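Local structure of dihydropteroate synthase (Clostridioides difficile, 6PZ2) at residues Asp148-Ile153 and Leu193-Glu198; Cys135-Gln140 and Val180-Asp185. The protein catalyses the condensation of a dihydropterin pyrophosphate with p-aminobenzoate to give dihydropteroate, a step of folate synthesis, as expected of a dihydropteroate synthase. All coordinates share one frame; numbering follows the deposited sequence.

Interaction 1 of 2, residues Asp148-Ile153 and Leu193-Glu198. With SO4 (sulfate ion), chain E.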
ATOM      1  N   ASP A 148     -15.192  10.425 -22.411  1.00 42.75           N
ATOM      2  CA  ASP A 148     -14.177  10.160 -21.412  1.00 44.39           C
ATOM      3  C   ASP A 148     -14.855   9.538 -20.178  1.00 44.49           C
ATOM      4  O   ASP A 148     -15.825  10.100 -19.643  1.00 41.38           O
ATOM      5  CB  ASP A 148     -13.429  11.455 -21.066  1.00 40.61           C
ATOM      6  CG  ASP A 148     -12.439  11.271 -19.927  1.00 46.57           C
ATOM      7  OD1 ASP A 148     -11.374  10.686 -20.170  1.00 47.01           O
ATOM      8  OD2 ASP A 148     -12.767  11.662 -18.792  1.00 41.02           O
ATOM      9  N   ILE A 149     -14.348   8.391 -19.732  1.00 37.66           N
ATOM     10  CA  ILE A 149     -14.927   7.683 -18.601  1.00 39.44           C
ATOM     11  C   ILE A 149     -15.008   8.587 -17.364  1.00 38.10           C
ATOM     12  O   ILE A 149     -16.028   8.568 -16.689  1.00 38.52           O
ATOM     13  CB  ILE A 149     -14.199   6.361 -18.298  1.00 42.02           C
ATOM     14  CG1 ILE A 149     -14.926   5.584 -17.199  1.00 40.37           C
ATOM     15  CG2 ILE A 149     -12.736   6.577 -17.952  1.00 38.86           C
ATOM     16  CD1 ILE A 149     -14.619   4.120 -17.232  1.00 38.24           C
ATOM     17  N   MET A 150     -14.031   9.434 -17.084  1.00 34.68           N
ATOM     18  CA  MET A 150     -14.148  10.238 -15.859  1.00 31.80           C
ATOM     19  C   MET A 150     -15.174  11.361 -16.042  1.00 38.61           C
ATOM     20  O   MET A 150     -15.816  11.797 -15.063  1.00 39.77           O
ATOM     21  CB  MET A 150     -12.799  10.844 -15.467  1.00 31.43           C
ATOM     22  CG  MET A 150     -11.752   9.812 -15.150  1.00 32.00           C
ATOM     23  SD  MET A 150     -12.250   8.648 -13.852  1.00 34.98           S
ATOM     24  CE  MET A 150     -12.304   9.752 -12.441  1.00 28.67           C
ATOM     25  N   GLU A 151     -15.323  11.857 -17.275  1.00 40.78           N
ATOM     26  CA  GLU A 151     -16.361  12.855 -17.559  1.00 43.21           C
ATOM     27  C   GLU A 151     -17.734  12.187 -17.369  1.00 36.97           C
ATOM     28  O   GLU A 151     -18.590  12.839 -16.784  1.00 32.20           O
ATOM     29  CB  GLU A 151     -16.260  13.462 -18.968  1.00 50.92           C
ATOM     30  CG  GLU A 151     -15.441  14.746 -19.115  1.00 68.55           C
ATOM     31  CD  GLU A 151     -14.763  15.351 -17.890  1.00 85.72           C
ATOM     32  OE1 GLU A 151     -15.421  16.146 -17.178  1.00 83.95           O
ATOM     33  OE2 GLU A 151     -13.563  15.056 -17.654  1.00 95.46           O
ATOM     34  N   SER A 152     -17.952  10.947 -17.846  1.00 33.13           N
ATOM     35  CA  SER A 152     -19.248  10.276 -17.674  1.00 37.57           C
ATOM     36  C   SER A 152     -19.567  10.127 -16.185  1.00 35.68           C
ATOM     37  O   SER A 152     -20.695  10.378 -15.789  1.00 34.92           O
ATOM     38  CB  SER A 152     -19.328   8.925 -18.312  1.00 36.27           C
ATOM     39  OG  SER A 152     -18.626   8.976 -19.530  1.00 49.01           O
ATOM     40  N   ILE A 153     -18.569   9.720 -15.407  1.00 32.32           N
ATOM     41  CA  ILE A 153     -18.780   9.444 -14.008  1.00 32.55           C
ATOM     42  C   ILE A 153     -19.191  10.752 -13.338  1.00 31.25           C
ATOM     43  O   ILE A 153     -20.165  10.789 -12.569  1.00 34.75           O
ATOM     44  CB  ILE A 153     -17.549   8.780 -13.359  1.00 31.53           C
ATOM     45  CG1 ILE A 153     -17.423   7.326 -13.810  1.00 31.15           C
ATOM     46  CG2 ILE A 153     -17.559   8.882 -11.843  1.00 28.99           C
ATOM     47  CD1 ILE A 153     -16.033   6.772 -13.616  1.00 36.62           C
ATOM     48  N   LEU A 193      -8.907   4.269 -11.231  1.00 26.78           N
ATOM     49  CA  LEU A 193      -8.005   4.281 -10.080  1.00 31.09           C
ATOM     50  C   LEU A 193      -6.866   5.276 -10.316  1.00 32.88           C
ATOM     51  O   LEU A 193      -6.569   6.097  -9.431  1.00 33.91           O
ATOM     52  CB  LEU A 193      -7.479   2.863  -9.855  1.00 31.01           C
ATOM     53  CG  LEU A 193      -8.471   1.867  -9.263  1.00 32.39           C
ATOM     54  CD1 LEU A 193      -7.882   0.469  -9.228  1.00 32.09           C
ATOM     55  CD2 LEU A 193      -8.897   2.284  -7.861  1.00 34.55           C
ATOM     56  N   ARG A 194      -6.297   5.250 -11.523  1.00 33.90           N
ATOM     57  CA  ARG A 194      -5.196   6.151 -11.900  0.50 35.39           C
ATOM     58  C   ARG A 194      -5.672   7.610 -11.815  1.00 36.09           C
ATOM     59  O   ARG A 194      -4.934   8.472 -11.371  1.00 33.98           O
ATOM     60  CB  ARG A 194      -4.690   5.771 -13.300  0.50 36.65           C
ATOM     61  CG  ARG A 194      -3.311   6.291 -13.693  0.50 36.03           C
ATOM     62  CD  ARG A 194      -3.058   6.175 -15.193  0.50 35.92           C
ATOM     63  NE  ARG A 194      -3.331   4.858 -15.762  0.50 36.16           N
ATOM     64  CZ  ARG A 194      -4.153   4.617 -16.778  0.50 38.45           C
ATOM     65  NH1 ARG A 194      -4.324   3.374 -17.205  0.50 33.51           N
ATOM     66  NH2 ARG A 194      -4.781   5.618 -17.374  0.50 35.22           N
ATOM     67  N   ARG A 195      -6.911   7.893 -12.235  1.00 34.78           N
ATOM     68  CA  ARG A 195      -7.373   9.291 -12.378  1.00 35.71           C
ATOM     69  C   ARG A 195      -8.279   9.720 -11.212  1.00 30.51           C
ATOM     70  O   ARG A 195      -8.860  10.793 -11.237  1.00 35.22           O
ATOM     71  CB  ARG A 195      -8.066   9.446 -13.735  1.00 34.54           C
ATOM     72  CG  ARG A 195      -7.144   9.146 -14.916  1.00 35.77           C
ATOM     73  CD  ARG A 195      -7.874   9.173 -16.259  1.00 35.39           C
ATOM     74  NE  ARG A 195      -8.437  10.493 -16.490  1.00 30.91           N
ATOM     75  CZ  ARG A 195      -9.318  10.756 -17.435  1.00 33.13           C
ATOM     76  NH1 ARG A 195      -9.626   9.792 -18.284  1.00 26.69           N
ATOM     77  NH2 ARG A 195      -9.927  11.929 -17.455  1.00 26.11           N
ATOM     78  N   LEU A 196      -8.342   8.917 -10.165  1.00 29.14           N
ATOM     79  CA  LEU A 196      -9.336   9.054  -9.121  1.00 35.04           C
ATOM     80  C   LEU A 196      -9.297  10.466  -8.553  1.00 33.97           C
ATOM     81  O   LEU A 196     -10.352  10.966  -8.173  1.00 34.35           O
ATOM     82  CB  LEU A 196      -9.101   7.996  -8.035  1.00 40.10           C
ATOM     83  CG  LEU A 196     -10.194   7.845  -6.982  1.00 43.65           C
ATOM     84  CD1 LEU A 196     -11.514   7.447  -7.632  1.00 44.96           C
ATOM     85  CD2 LEU A 196      -9.801   6.806  -5.938  1.00 46.04           C
ATOM     86  N   ASN A 197      -8.141  11.116  -8.534  1.00 31.58           N
ATOM     87  CA  ASN A 197      -8.040  12.447  -7.901  1.00 36.06           C
ATOM     88  C   ASN A 197      -8.887  13.475  -8.663  1.00 34.86           C
ATOM     89  O   ASN A 197      -9.221  14.525  -8.092  1.00 32.42           O
ATOM     90  CB  ASN A 197      -6.604  12.988  -7.819  1.00 41.96           C
ATOM     91  CG  ASN A 197      -6.055  13.383  -9.178  1.00 57.00           C
ATOM     92  OD1 ASN A 197      -5.863  12.547 -10.077  1.00 56.23           O
ATOM     93  ND2 ASN A 197      -5.898  14.685  -9.373  1.00 63.11           N
ATOM     94  N   GLU A 198      -9.228  13.236  -9.932  1.00 31.40           N
ATOM     95  CA  GLU A 198     -10.074  14.195 -10.700  1.00 30.78           C
ATOM     96  C   GLU A 198     -11.448  14.338 -10.015  1.00 34.00           C
ATOM     97  O   GLU A 198     -12.113  15.359 -10.172  1.00 33.95           O
ATOM     98  CB  GLU A 198     -10.238  13.735 -12.160  1.00 34.99           C
ATOM     99  CG  GLU A 198      -8.961  13.764 -13.008  1.00 34.47           C
ATOM    100  CD  GLU A 198      -9.034  13.171 -14.416  1.00 40.79           C
ATOM    101  OE1 GLU A 198     -10.100  13.249 -15.065  1.00 41.90           O
ATOM    102  OE2 GLU A 198      -8.025  12.577 -14.867  1.00 41.31           O
TER
HETATM  103  S   SO4 E 304     -21.555   8.520 -21.906  1.00 80.44           S
HETATM  104  O1  SO4 E 304     -21.880   8.800 -23.325  1.00105.23           O
HETATM  105  O2  SO4 E 304     -22.602   7.627 -21.361  1.00104.63           O
HETATM  106  O3  SO4 E 304     -20.272   7.777 -21.784  1.00 76.57           O
HETATM  107  O4  SO4 E 304     -21.515   9.828 -21.190  1.00 87.09           O
HETATM  108  O   HOH W   1     -12.240  14.858 -14.987  1.00 39.91           O
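A salt-bridge network of Asp148, Arg195 and Glu198 ties the N-terminal end of helix 149-166 to residues 193-198, which follow on from helix 186-195; the two are neighbouring outer helices of the TIM barrel. Arg195 meets Asp148 end-on: NH1 gives a nearly straight bond of 2.7 Å to the syn lone pair of OD1, and NH2 reaches OD2 at 3.2 Å, tilted from the guanidinium plane. The carboxylate and guanidinium planes are 44° apart. Side-on, the same guanidinium holds Glu198, with NE bonded to OE2 at 2.7 Å and NH2 to OE1, while NH1 also pairs with Glu191 one turn back along the helix. Met150 closes one face of the group. With CG anti to its carbonyl carbon (chi1 -62°), it sets that atom 3.4 Å above the guanidinium plane, over its centre, and its CB packs 3.6 Å from Glu198 OE1. Asp148 is also the N-cap of helix 149-166: OD2 accepts from Glu151 N at 3.0 Å, and this donor and Arg195 NH2 approach from opposite faces of the carboxylate. A water donates to both Glu198 OE1 and Glu151 OE2. The positive charge of Arg195 probably offsets repulsion among the carboxylates of Asp148, Glu191 and Glu198, while the bonds along its edge and the methionine over its face restrict its rotation.

Interaction 2 of 2, residues Cys135-Gln140 and Val180-Asp185; sequences CIMHNQ and VGFGKD. With PT1 (pteroic acid), chain K.
The backbones of Cys135-Gln140 and Val180-Asp185 come closest where both have left regular structure, with CA atoms 5.3 Å apart at Asn139 and Phe182 and 4.8 Å at Gln140 and Gly183, where Gln140 O lies 3.3 Å from Gly183 CA. Gly183 has positive phi, and its CA also lies close to Gln140 CG. Met137 reaches across to Phe182 with its thioether end. CG is anti to the backbone N (chi1 -166°) and the chain stays extended at the next torsion, which carries SD out to a position oblique to the ring, 4.1 Å from its centroid, a Met-aromatic contact; the methyl is modelled too close to the ring and its position is doubtful. Over the opposite face, C17 of the aminobenzoate ring of pteroic acid stands 3.9 Å above the plane of Phe182, offset toward the rim. These residues belong to the C-terminal mouth of the TIM barrel, where the loops following strands 133-137 and 174-177 line the pteroate pocket; Met137 SD also comes 3.5 Å from N4 of the pterin. Asn139 borders Phe182 from another direction, its OD1 3.4 Å from Phe182 CB and its amide plane steeply inclined to the ring, while its ND2 donates to Val114 O. Behind the pocket, Lys184 NZ donates to His138 ND1 at 2.7 Å, meeting the imidazole at its edge, 6° out of the ring plane. A final bend at chi4 (77°) turns the ammonium there, and with the carbonyls of Phe182, Pro178 and Gly179 four acceptors surround NZ and must share its three protons. This is consistent with ND1 acting as an acceptor in His138, whose ring packs edge-to-face with Phe156.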
ATOM      1  N   CYS A 135     -24.270   7.311   0.253  1.00 30.41           N
ATOM      2  CA  CYS A 135     -23.228   7.101  -0.682  1.00 30.68           C
ATOM      3  C   CYS A 135     -23.857   6.864  -2.051  1.00 29.14           C
ATOM      4  O   CYS A 135     -24.529   5.868  -2.274  1.00 28.03           O
ATOM      5  CB  CYS A 135     -22.343   5.920  -0.293  1.00 33.59           C
ATOM      6  SG  CYS A 135     -21.010   5.590  -1.481  1.00 34.20           S
ATOM      7  N   ILE A 136     -23.499   7.747  -2.966  1.00 30.36           N
ATOM      8  CA  ILE A 136     -23.939   7.674  -4.340  1.00 28.87           C
ATOM      9  C   ILE A 136     -22.817   7.064  -5.170  1.00 28.16           C
ATOM     10  O   ILE A 136     -21.818   7.710  -5.441  1.00 29.84           O
ATOM     11  CB  ILE A 136     -24.273   9.068  -4.898  1.00 27.89           C
ATOM     12  CG1 ILE A 136     -25.363   9.756  -4.081  1.00 31.11           C
ATOM     13  CG2 ILE A 136     -24.633   8.979  -6.375  1.00 29.22           C
ATOM     14  CD1 ILE A 136     -25.729  11.137  -4.599  1.00 34.86           C
ATOM     15  N   MET A 137     -23.043   5.855  -5.625  1.00 26.55           N
ATOM     16  CA  MET A 137     -22.048   5.143  -6.337  1.00 28.65           C
ATOM     17  C   MET A 137     -22.381   5.139  -7.833  1.00 31.65           C
ATOM     18  O   MET A 137     -23.527   4.961  -8.189  1.00 29.13           O
ATOM     19  CB  MET A 137     -21.963   3.700  -5.840  1.00 30.56           C
ATOM     20  CG  MET A 137     -20.710   2.989  -6.317  1.00 30.28           C
ATOM     21  SD  MET A 137     -20.708   1.211  -6.108  1.00 30.10           S
ATOM     22  CE  MET A 137     -21.554   0.710  -7.609  1.00 28.36           C
ATOM     23  N   HIS A 138     -21.364   5.321  -8.665  1.00 29.52           N
ATOM     24  CA  HIS A 138     -21.497   5.254 -10.110  1.00 28.80           C
ATOM     25  C   HIS A 138     -21.712   3.802 -10.530  1.00 28.29           C
ATOM     26  O   HIS A 138     -20.962   2.925 -10.101  1.00 28.91           O
ATOM     27  CB  HIS A 138     -20.256   5.814 -10.826  1.00 31.91           C
ATOM     28  CG  HIS A 138     -20.322   5.597 -12.302  1.00 30.80           C
ATOM     29  ND1 HIS A 138     -19.712   4.528 -12.935  1.00 28.34           N
ATOM     30  CD2 HIS A 138     -21.008   6.267 -13.252  1.00 30.33           C
ATOM     31  CE1 HIS A 138     -19.997   4.575 -14.222  1.00 31.56           C
ATOM     32  NE2 HIS A 138     -20.791   5.634 -14.443  1.00 28.58           N
ATOM     33  N   ASN A 139     -22.639   3.546 -11.451  1.00 28.10           N
ATOM     34  CA  ASN A 139     -22.870   2.172 -11.923  1.00 26.86           C
ATOM     35  C   ASN A 139     -23.562   2.255 -13.280  1.00 26.80           C
ATOM     36  O   ASN A 139     -24.229   3.229 -13.521  1.00 27.56           O
ATOM     37  CB  ASN A 139     -23.795   1.420 -10.955  1.00 28.94           C
ATOM     38  CG  ASN A 139     -23.860  -0.078 -11.140  1.00 31.20           C
ATOM     39  OD1 ASN A 139     -23.339  -0.638 -12.111  1.00 28.48           O
ATOM     40  ND2 ASN A 139     -24.449  -0.745 -10.163  1.00 29.43           N
ATOM     41  N   GLN A 140     -23.415   1.251 -14.129  1.00 28.77           N
ATOM     42  CA  GLN A 140     -24.168   1.184 -15.358  1.00 29.13           C
ATOM     43  C   GLN A 140     -24.125  -0.268 -15.832  1.00 34.04           C
ATOM     44  O   GLN A 140     -23.287  -1.075 -15.359  1.00 32.65           O
ATOM     45  CB  GLN A 140     -23.615   2.118 -16.436  1.00 33.71           C
ATOM     46  CG  GLN A 140     -22.264   1.677 -17.011  1.00 37.72           C
ATOM     47  CD  GLN A 140     -21.770   2.473 -18.196  1.00 34.50           C
ATOM     48  OE1 GLN A 140     -22.033   3.670 -18.311  1.00 32.18           O
ATOM     49  NE2 GLN A 140     -21.039   1.799 -19.076  1.00 36.72           N
ATOM     50  N   VAL A 180     -15.809   0.995  -8.586  1.00 31.98           N
ATOM     51  CA  VAL A 180     -14.840   0.075  -9.187  1.00 32.13           C
ATOM     52  C   VAL A 180     -15.519  -1.286  -9.362  1.00 28.75           C
ATOM     53  O   VAL A 180     -16.079  -1.827  -8.439  1.00 27.58           O
ATOM     54  CB  VAL A 180     -13.537  -0.043  -8.364  1.00 31.03           C
ATOM     55  CG1 VAL A 180     -12.601  -1.122  -8.898  1.00 32.53           C
ATOM     56  CG2 VAL A 180     -12.797   1.288  -8.298  1.00 30.69           C
ATOM     57  N   GLY A 181     -15.405  -1.864 -10.549  1.00 31.71           N
ATOM     58  CA  GLY A 181     -15.964  -3.172 -10.763  1.00 32.54           C
ATOM     59  C   GLY A 181     -17.393  -3.142 -11.295  1.00 32.49           C
ATOM     60  O   GLY A 181     -17.962  -4.212 -11.561  1.00 34.15           O
ATOM     61  N   PHE A 182     -17.971  -1.966 -11.479  1.00 30.87           N
ATOM     62  CA  PHE A 182     -19.368  -1.863 -11.890  1.00 30.57           C
ATOM     63  C   PHE A 182     -19.448  -1.108 -13.212  1.00 30.89           C
ATOM     64  O   PHE A 182     -19.074   0.072 -13.292  1.00 30.89           O
ATOM     65  CB  PHE A 182     -20.192  -1.080 -10.868  1.00 31.54           C
ATOM     66  CG  PHE A 182     -20.401  -1.719  -9.519  1.00 34.14           C
ATOM     67  CD1 PHE A 182     -19.546  -1.433  -8.465  1.00 28.76           C
ATOM     68  CD2 PHE A 182     -21.511  -2.514  -9.269  1.00 31.58           C
ATOM     69  CE1 PHE A 182     -19.772  -1.967  -7.204  1.00 33.06           C
ATOM     70  CE2 PHE A 182     -21.723  -3.065  -8.014  1.00 32.92           C
ATOM     71  CZ  PHE A 182     -20.863  -2.772  -6.974  1.00 32.64           C
ATOM     72  N   GLY A 183     -19.882  -1.793 -14.266  1.00 28.13           N
ATOM     73  CA  GLY A 183     -19.989  -1.110 -15.548  1.00 28.12           C
ATOM     74  C   GLY A 183     -18.650  -0.714 -16.147  1.00 30.13           C
ATOM     75  O   GLY A 183     -18.548   0.272 -16.901  1.00 34.10           O
ATOM     76  N   LYS A 184     -17.629  -1.498 -15.832  1.00 33.20           N
ATOM     77  CA  LYS A 184     -16.256  -1.150 -16.140  1.00 32.59           C
ATOM     78  C   LYS A 184     -15.460  -2.438 -16.291  1.00 29.84           C
ATOM     79  O   LYS A 184     -15.499  -3.279 -15.418  1.00 36.58           O
ATOM     80  CB  LYS A 184     -15.611  -0.295 -15.048  1.00 30.60           C
ATOM     81  CG  LYS A 184     -16.302   1.039 -14.796  1.00 31.58           C
ATOM     82  CD  LYS A 184     -15.782   1.721 -13.530  1.00 29.84           C
ATOM     83  CE  LYS A 184     -16.583   2.935 -13.128  1.00 28.62           C
ATOM     84  NZ  LYS A 184     -17.866   2.548 -12.487  1.00 31.94           N
ATOM     85  N   ASP A 185     -14.692  -2.540 -17.364  1.00 30.65           N
ATOM     86  CA  ASP A 185     -13.737  -3.640 -17.512  1.00 33.22           C
ATOM     87  C   ASP A 185     -12.396  -3.273 -16.859  1.00 30.86           C
ATOM     88  O   ASP A 185     -12.225  -2.202 -16.263  1.00 33.13           O
ATOM     89  CB  ASP A 185     -13.547  -4.028 -18.981  1.00 32.60           C
ATOM     90  CG  ASP A 185     -12.952  -2.946 -19.854  1.00 38.12           C
ATOM     91  OD1 ASP A 185     -12.301  -1.977 -19.345  1.00 38.06           O
ATOM     92  OD2 ASP A 185     -13.176  -3.074 -21.062  1.00 42.39           O
TER
HETATM   93  C2  PT1 K 310     -18.304  -0.499  -3.744  1.00 26.79           C
HETATM   94  C3  PT1 K 310     -19.059  -1.718  -3.505  1.00 29.36           C
HETATM   95  C5  PT1 K 310     -20.244  -1.536  -2.666  1.00 27.84           C
HETATM   96  N6  PT1 K 310     -18.732  -2.952  -3.972  1.00 31.44           N
HETATM   97  C7  PT1 K 310     -19.820   0.770  -2.501  1.00 32.60           C
HETATM   98  N9  PT1 K 310     -20.562  -0.315  -2.238  1.00 31.81           N
HETATM   99  C10 PT1 K 310     -19.518  -4.006  -3.697  1.00 29.42           C
HETATM  100  N11 PT1 K 310     -20.163   1.978  -2.018  1.00 31.28           N
HETATM  101  C12 PT1 K 310     -20.676  -3.831  -2.929  1.00 29.46           C
HETATM  102  C21 PT1 K 310     -15.550  -7.924  -9.129  1.00 35.54           C
HETATM  103  O22 PT1 K 310     -15.264  -7.406 -10.219  1.00 40.08           O
HETATM  104  O1  PT1 K 310     -17.190  -0.510  -4.491  1.00 32.81           O
HETATM  105  N4  PT1 K 310     -18.717   0.692  -3.266  1.00 33.57           N
HETATM  106  N8  PT1 K 310     -20.994  -2.627  -2.399  1.00 31.94           N
HETATM  107  C13 PT1 K 310     -19.159  -5.366  -4.256  1.00 32.92           C
HETATM  108  N14 PT1 K 310     -19.168  -5.268  -5.711  1.00 29.63           N
HETATM  109  C15 PT1 K 310     -18.324  -5.968  -6.500  1.00 31.22           C
HETATM  110  C16 PT1 K 310     -17.574  -7.054  -6.031  1.00 30.57           C
HETATM  111  C17 PT1 K 310     -18.156  -5.544  -7.812  1.00 31.53           C
HETATM  112  C18 PT1 K 310     -16.704  -7.708  -6.899  1.00 34.52           C
HETATM  113  C19 PT1 K 310     -17.283  -6.193  -8.680  1.00 31.87           C
HETATM  114  C20 PT1 K 310     -16.547  -7.272  -8.216  1.00 34.78           C
HETATM  115  O23 PT1 K 310     -14.964  -8.949  -8.773  1.00 33.18           O

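The centres of the two interactions lie about 12 Å apart, on the same side of the chain's centre, and their segments alternate along the chain: 135-140, 148-153, 180-185, 193-198. Strand 133-137 leads through its loop into helix 149-166, and strand 174-177 through the next loop into helix 186-195. Interaction 2 joins the end of the first strand and the two loops, interaction 1 the start of one helix and the end region of the other, in consecutive beta-alpha units. They also touch directly. Ile153 CG1 packs 3.7 Å from His138 CG, and Leu193 CD2 4.0 Å from Val180 CG2. Packing contacts thus connect the pteroate-lining loops to the outer helical layer, where the charged network lies away from the ligand.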